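Local coordinates for metal-dependent hydrolase (PDB 2F6K), which probably acts as a manganese-bound decarboxylase of the amidohydrolase family, related to the enzyme that decarboxylates aminocarboxymuconate semialdehyde in tryptophan breakdown, at residues Gly25-Pro33 with Leu169-Phe177; Gly92-Pro100 with Asp116-Ser127. All blocks are in the same frame, centred on the assembly; numbering follows the deposited sequence.

Contact 1: residues Gly25-Pro33 with Leu169-Phe177; sequences GDPDGWPTP and LPVPLLGFF
Asp28 and Val171 supply the one hydrogen bond between these segments, and it is a main-chain bond: Val171 N donates to Asp28 O at 3.0 Å, somewhat bent at 148°. Around it side chains meet, and Asp28 O also lies against Pro172 CD. The apolar part belongs to Trp30. With CG anti to the backbone N (chi1 -168°), its six-membered ring swings toward the prolines. Pro170 CB lies in the ring plane, 4.0 Å from Trp30 CE3, whereas Pro172 CG approaches that same carbon obliquely. Leu173 CD2 completes the group, 4.3 Å from Trp30 CZ3. The indole's polar end is held elsewhere, since NE1 bonds Tyr269 O. A mixed contact forms around the Asp28 side chain: its CB rests 3.8 Å from Val171 CB, and its OD2 meets the edge of the Phe176 ring, 3.9 Å from CZ, with carboxylate and ring planes nearly perpendicular (77°), and makes a weak hydrogen bond to Ser58 OG. Pro172 O accepts a bond from Arg216 of the second subunit, whose Tyr220 packs on Pro170 and Leu173. Beside the metal site of this amidohydrolase-family protein, the contact thus ties the loop between helix 13-22 and helix 37-46 to the N-terminal part of helix 171-189.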
# COMPACT_ATOMS: atom_id res chain seq x y z
N GLY A 25 1.96 -1.96 20.44
CA GLY A 25 1.30 -0.72 20.82
C GLY A 25 -0.20 -0.90 21.01
O GLY A 25 -0.66 -2.01 21.30
N ASP A 26 -0.97 0.17 20.86
CA ASP A 26 -2.41 0.10 21.02
C ASP A 26 -3.09 -0.27 19.71
O ASP A 26 -2.92 0.41 18.70
CB ASP A 26 -2.98 1.43 21.52
CG ASP A 26 -2.36 1.89 22.83
OD1 ASP A 26 -2.16 1.06 23.75
OD2 ASP A 26 -2.07 3.10 22.96
N PRO A 27 -3.88 -1.36 19.70
CA PRO A 27 -4.57 -1.78 18.47
C PRO A 27 -5.38 -0.64 17.87
O PRO A 27 -6.10 0.07 18.58
CB PRO A 27 -5.44 -2.94 18.96
CG PRO A 27 -4.63 -3.51 20.09
CD PRO A 27 -4.18 -2.27 20.81
N ASP A 28 -5.26 -0.47 16.55
CA ASP A 28 -5.97 0.59 15.83
C ASP A 28 -5.62 1.98 16.38
O ASP A 28 -6.37 2.93 16.18
CB ASP A 28 -7.49 0.39 15.93
CG ASP A 28 -7.97 -0.89 15.27
OD1 ASP A 28 -7.53 -1.18 14.13
OD2 ASP A 28 -8.80 -1.60 15.88
N GLY A 29 -4.49 2.09 17.06
CA GLY A 29 -4.09 3.36 17.63
C GLY A 29 -5.05 3.79 18.73
O GLY A 29 -5.14 4.97 19.08
N TRP A 30 -5.77 2.82 19.29
CA TRP A 30 -6.74 3.07 20.35
C TRP A 30 -6.44 2.03 21.44
O TRP A 30 -6.47 0.83 21.17
CB TRP A 30 -8.15 2.90 19.77
CG TRP A 30 -9.29 3.40 20.63
CD1 TRP A 30 -9.91 2.73 21.65
CD2 TRP A 30 -9.95 4.67 20.52
NE1 TRP A 30 -10.92 3.50 22.18
CE2 TRP A 30 -10.97 4.69 21.51
CE3 TRP A 30 -9.79 5.78 19.69
CZ2 TRP A 30 -11.82 5.79 21.68
CZ3 TRP A 30 -10.63 6.88 19.86
CH2 TRP A 30 -11.63 6.87 20.85
N PRO A 31 -6.12 2.48 22.67
CA PRO A 31 -5.79 1.58 23.79
C PRO A 31 -6.88 0.57 24.17
O PRO A 31 -8.03 0.94 24.44
CB PRO A 31 -5.47 2.56 24.93
CG PRO A 31 -6.37 3.71 24.63
CD PRO A 31 -6.20 3.87 23.13
N THR A 32 -6.50 -0.70 24.19
CA THR A 32 -7.42 -1.78 24.53
C THR A 32 -8.03 -1.54 25.91
O THR A 32 -7.31 -1.36 26.89
CB THR A 32 -6.71 -3.14 24.51
OG1 THR A 32 -6.27 -3.41 23.17
CG2 THR A 32 -7.66 -4.26 24.94
N PRO A 33 -9.37 -1.53 25.99
CA PRO A 33 -10.07 -1.30 27.26
C PRO A 33 -10.18 -2.54 28.15
O PRO A 33 -10.18 -3.67 27.65
CB PRO A 33 -11.44 -0.81 26.79
CG PRO A 33 -11.66 -1.62 25.56
CD PRO A 33 -10.31 -1.55 24.86
N LEU A 169 -3.23 9.48 13.61
CA LEU A 169 -4.65 9.74 13.87
C LEU A 169 -5.28 8.40 14.21
O LEU A 169 -5.22 7.47 13.41
CB LEU A 169 -5.34 10.32 12.64
CG LEU A 169 -6.83 10.61 12.85
CD1 LEU A 169 -6.96 11.82 13.76
CD2 LEU A 169 -7.51 10.86 11.51
N PRO A 170 -5.87 8.26 15.42
CA PRO A 170 -6.48 6.98 15.77
C PRO A 170 -7.40 6.47 14.65
O PRO A 170 -8.15 7.24 14.05
CB PRO A 170 -7.23 7.29 17.07
CG PRO A 170 -6.35 8.34 17.70
CD PRO A 170 -6.01 9.23 16.52
N VAL A 171 -7.31 5.17 14.37
CA VAL A 171 -8.08 4.53 13.32
C VAL A 171 -9.60 4.68 13.41
O VAL A 171 -10.27 4.89 12.40
CB VAL A 171 -7.75 3.02 13.25
CG1 VAL A 171 -8.60 2.33 12.19
CG2 VAL A 171 -6.27 2.85 12.94
N PRO A 172 -10.17 4.58 14.62
CA PRO A 172 -11.62 4.71 14.79
C PRO A 172 -12.21 6.07 14.40
O PRO A 172 -13.40 6.16 14.09
CB PRO A 172 -11.83 4.40 16.27
CG PRO A 172 -10.72 3.45 16.58
CD PRO A 172 -9.55 4.12 15.88
N LEU A 173 -11.39 7.12 14.43
CA LEU A 173 -11.85 8.47 14.11
C LEU A 173 -12.19 8.71 12.63
O LEU A 173 -13.14 9.42 12.34
CB LEU A 173 -10.83 9.50 14.58
CG LEU A 173 -10.53 9.55 16.08
CD1 LEU A 173 -9.57 10.69 16.37
CD2 LEU A 173 -11.82 9.74 16.87
N LEU A 174 -11.41 8.14 11.72
CA LEU A 174 -11.67 8.33 10.29
C LEU A 174 -11.58 7.00 9.53
O LEU A 174 -12.36 6.74 8.61
CB LEU A 174 -10.68 9.33 9.70
CG LEU A 174 -10.74 9.50 8.18
CD1 LEU A 174 -12.05 10.17 7.79
CD2 LEU A 174 -9.55 10.32 7.70
N GLY A 175 -10.61 6.17 9.92
CA GLY A 175 -10.42 4.89 9.26
C GLY A 175 -11.64 3.98 9.29
O GLY A 175 -12.05 3.43 8.26
N PHE A 176 -12.23 3.81 10.47
CA PHE A 176 -13.41 2.96 10.58
C PHE A 176 -14.49 3.39 9.60
O PHE A 176 -15.06 2.56 8.89
CB PHE A 176 -13.96 3.01 12.01
CG PHE A 176 -13.26 2.08 12.97
CD1 PHE A 176 -12.20 1.28 12.55
CD2 PHE A 176 -13.69 1.98 14.29
CE1 PHE A 176 -11.57 0.41 13.44
CE2 PHE A 176 -13.07 1.11 15.19
CZ PHE A 176 -12.01 0.32 14.77
N PHE A 177 -14.78 4.68 9.54
CA PHE A 177 -15.80 5.17 8.63
C PHE A 177 -15.47 4.91 7.18
O PHE A 177 -16.34 4.50 6.40
CB PHE A 177 -16.06 6.65 8.84
CG PHE A 177 -17.00 6.94 9.97
CD1 PHE A 177 -17.85 8.04 9.92
CD2 PHE A 177 -17.06 6.10 11.08
CE1 PHE A 177 -18.75 8.29 10.94
CE2 PHE A 177 -17.96 6.35 12.11
CZ PHE A 177 -18.81 7.45 12.03

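Contact 2: residues Gly92-Pro100 with Asp116-Ser127; sequences GYLASLPIP and DGALGVTVPTNS
Asp116 O accepts a 2.9 Å hydrogen bond from Tyr93 OH, lying near the plane of the phenol ring although the hydroxyl sits well above the carbonyl plane. Gly117 O reaches Tyr93 N through a water. Next, Ala118 lies over a face of the Tyr93 ring, its CA 4.1 Å from the centroid in a CH-pi contact; with CG between the backbone N and the carbonyl carbon (chi1 81°), the ring reaches over this loop. With an alanine at Tyr93, Asp116 O is likely to lose its hydroxyl partner and Ala118 the ring face it packs on. Leu119 N then donates almost straight (171°) to Tyr93 O at 2.9 Å. Parallel-strand pairing follows: Ala95 N gives a 2.8 Å bond to Gly120 O, and Ala95 O receives Thr122 N at the same 2.8 Å. Leu94 CD2 packs on the Gly120 backbone, whose angles (phi 158°) suit glycine. Val121 CG1 touches Leu97 CD2 at 4.0 Å, and Val123 CG1 meets the other branch, Leu97 CD1, at 3.9 Å. Between them Thr122 O binds a water that also takes Leu97 N. Beyond Pro124, Ser127 CB packs 3.9 Å from Ile99 CG2. Strands 91-95 and 120-124 with helix 102-114 form a beta-alpha-beta crossover of the barrel: Ala95 and Leu97 lie against that helix, and strands 49-55 and 150-154 flank the pair.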
# COMPACT_ATOMS: atom_id res chain seq x y z
N GLY A 92 -27.14 -11.21 25.44
CA GLY A 92 -27.26 -12.08 24.28
C GLY A 92 -25.96 -11.88 23.52
O GLY A 92 -25.09 -11.12 23.96
N TYR A 93 -25.79 -12.54 22.38
CA TYR A 93 -24.56 -12.35 21.64
C TYR A 93 -24.65 -12.70 20.17
O TYR A 93 -25.50 -13.48 19.74
CB TYR A 93 -23.43 -13.18 22.26
CG TYR A 93 -23.42 -14.64 21.85
CD1 TYR A 93 -24.41 -15.52 22.31
CD2 TYR A 93 -22.42 -15.14 21.03
CE1 TYR A 93 -24.39 -16.88 21.96
CE2 TYR A 93 -22.39 -16.49 20.67
CZ TYR A 93 -23.37 -17.35 21.14
OH TYR A 93 -23.32 -18.69 20.81
N LEU A 94 -23.74 -12.09 19.42
CA LEU A 94 -23.59 -12.32 17.99
C LEU A 94 -22.28 -13.10 17.86
O LEU A 94 -21.26 -12.72 18.44
CB LEU A 94 -23.48 -10.99 17.25
CG LEU A 94 -24.73 -10.12 17.20
CD1 LEU A 94 -24.40 -8.81 16.50
CD2 LEU A 94 -25.85 -10.87 16.48
N ALA A 95 -22.30 -14.18 17.10
CA ALA A 95 -21.11 -14.99 16.94
C ALA A 95 -20.12 -14.41 15.94
O ALA A 95 -20.51 -13.77 14.95
CB ALA A 95 -21.50 -16.39 16.51
N SER A 96 -18.83 -14.63 16.19
CA SER A 96 -17.79 -14.17 15.28
C SER A 96 -17.54 -15.33 14.30
O SER A 96 -17.90 -16.47 14.59
CB SER A 96 -16.50 -13.84 16.04
OG SER A 96 -16.65 -12.66 16.80
N LEU A 97 -16.93 -15.04 13.16
CA LEU A 97 -16.67 -16.07 12.16
C LEU A 97 -15.18 -16.15 11.82
O LEU A 97 -14.50 -15.13 11.72
CB LEU A 97 -17.47 -15.78 10.89
CG LEU A 97 -18.98 -15.63 11.03
CD1 LEU A 97 -19.60 -15.38 9.66
CD2 LEU A 97 -19.58 -16.89 11.64
N PRO A 98 -14.67 -17.38 11.64
CA PRO A 98 -13.26 -17.60 11.31
C PRO A 98 -12.90 -17.18 9.89
O PRO A 98 -12.22 -17.90 9.16
CB PRO A 98 -13.10 -19.10 11.54
CG PRO A 98 -14.41 -19.63 11.09
CD PRO A 98 -15.40 -18.66 11.72
N ILE A 99 -13.37 -16.00 9.49
CA ILE A 99 -13.05 -15.46 8.18
C ILE A 99 -11.54 -15.24 8.19
O ILE A 99 -10.98 -14.92 9.24
CB ILE A 99 -13.79 -14.13 7.95
CG1 ILE A 99 -15.28 -14.42 7.72
CG2 ILE A 99 -13.16 -13.36 6.80
CD1 ILE A 99 -16.15 -13.18 7.57
N PRO A 100 -10.85 -15.36 7.04
CA PRO A 100 -11.25 -15.68 5.66
C PRO A 100 -11.35 -17.15 5.28
O PRO A 100 -11.25 -17.48 4.10
CB PRO A 100 -10.16 -15.01 4.86
CG PRO A 100 -8.94 -15.41 5.65
CD PRO A 100 -9.40 -15.12 7.09
N ASP A 116 -25.92 -23.11 19.32
CA ASP A 116 -25.25 -22.39 20.39
C ASP A 116 -25.96 -21.14 20.89
O ASP A 116 -25.43 -20.40 21.72
CB ASP A 116 -23.81 -22.08 19.98
CG ASP A 116 -22.99 -23.34 19.80
OD1 ASP A 116 -23.17 -24.27 20.62
OD2 ASP A 116 -22.18 -23.41 18.85
N GLY A 117 -27.16 -20.91 20.38
CA GLY A 117 -27.94 -19.76 20.82
C GLY A 117 -27.49 -18.37 20.41
O GLY A 117 -27.81 -17.40 21.10
N ALA A 118 -26.77 -18.25 19.30
CA ALA A 118 -26.34 -16.93 18.86
C ALA A 118 -27.56 -16.22 18.24
O ALA A 118 -28.39 -16.86 17.60
CB ALA A 118 -25.23 -17.06 17.82
N LEU A 119 -27.67 -14.91 18.45
CA LEU A 119 -28.79 -14.15 17.90
C LEU A 119 -28.48 -13.78 16.46
O LEU A 119 -29.32 -13.23 15.75
CB LEU A 119 -29.03 -12.87 18.73
CG LEU A 119 -29.36 -13.10 20.21
CD1 LEU A 119 -29.49 -11.78 20.94
CD2 LEU A 119 -30.65 -13.90 20.32
N GLY A 120 -27.25 -14.09 16.05
CA GLY A 120 -26.81 -13.78 14.70
C GLY A 120 -25.29 -13.73 14.67
O GLY A 120 -24.64 -14.29 15.55
N VAL A 121 -24.71 -13.07 13.68
CA VAL A 121 -23.26 -12.99 13.61
C VAL A 121 -22.76 -11.57 13.45
O VAL A 121 -23.50 -10.66 13.05
CB VAL A 121 -22.70 -13.83 12.42
CG1 VAL A 121 -23.13 -15.27 12.55
CG2 VAL A 121 -23.17 -13.24 11.10
N THR A 122 -21.49 -11.38 13.80
CA THR A 122 -20.84 -10.09 13.64
C THR A 122 -19.67 -10.36 12.72
O THR A 122 -19.00 -11.38 12.86
CB THR A 122 -20.32 -9.52 14.98
OG1 THR A 122 -19.58 -8.31 14.72
CG2 THR A 122 -19.41 -10.49 15.68
N VAL A 123 -19.43 -9.47 11.76
CA VAL A 123 -18.33 -9.66 10.83
C VAL A 123 -17.53 -8.38 10.62
O VAL A 123 -18.05 -7.26 10.71
CB VAL A 123 -18.86 -10.17 9.45
CG1 VAL A 123 -19.57 -11.50 9.64
CG2 VAL A 123 -19.81 -9.14 8.81
N PRO A 124 -16.23 -8.53 10.33
CA PRO A 124 -15.37 -7.37 10.11
C PRO A 124 -15.57 -6.84 8.70
O PRO A 124 -15.73 -7.62 7.76
CB PRO A 124 -13.97 -7.95 10.31
CG PRO A 124 -14.11 -9.31 9.72
CD PRO A 124 -15.45 -9.78 10.28
N THR A 125 -15.56 -5.52 8.55
CA THR A 125 -15.71 -4.91 7.24
C THR A 125 -14.64 -5.54 6.36
O THR A 125 -14.88 -5.80 5.18
CB THR A 125 -15.51 -3.40 7.30
OG1 THR A 125 -14.37 -3.10 8.11
CG2 THR A 125 -16.75 -2.73 7.89
N ASN A 126 -13.47 -5.78 6.94
CA ASN A 126 -12.38 -6.42 6.21
C ASN A 126 -11.50 -7.14 7.22
O ASN A 126 -11.26 -6.64 8.33
CB ASN A 126 -11.54 -5.41 5.43
CG ASN A 126 -10.29 -4.98 6.17
OD1 ASN A 126 -9.32 -5.73 6.28
ND2 ASN A 126 -10.30 -3.76 6.69
N SER A 127 -11.04 -8.33 6.85
CA SER A 127 -10.17 -9.11 7.71
C SER A 127 -8.86 -9.19 6.96
O SER A 127 -8.76 -9.91 5.97
CB SER A 127 -10.75 -10.50 7.94
OG SER A 127 -9.93 -11.27 8.80
O HOH W 1 -27.61 -14.81 22.50
O HOH W 2 -16.32 -12.31 13.14

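Contact 2 is nested within the chain loop closed by contact 1, and the centres are 21 Å apart, yet the nearest atoms come within about 6 Å without touching. Intermediaries join them: Asp179, farther along helix 171-189, takes hydrogen bonds from Thr125 and Asn126, and Glu157 touches Asp28 and Val171 while its O accepts Asn126 ND2. Both contacts also approach the manganese bound by His7, His9, His154 and Asp266, the Phe176 side chain lying about 6 Å from it and that of Thr122 about 8 Å. Contact 2 pairs two neighbouring strands of the barrel wall, whereas contact 1 joins a loop to the start of helix 171-189 near the metal.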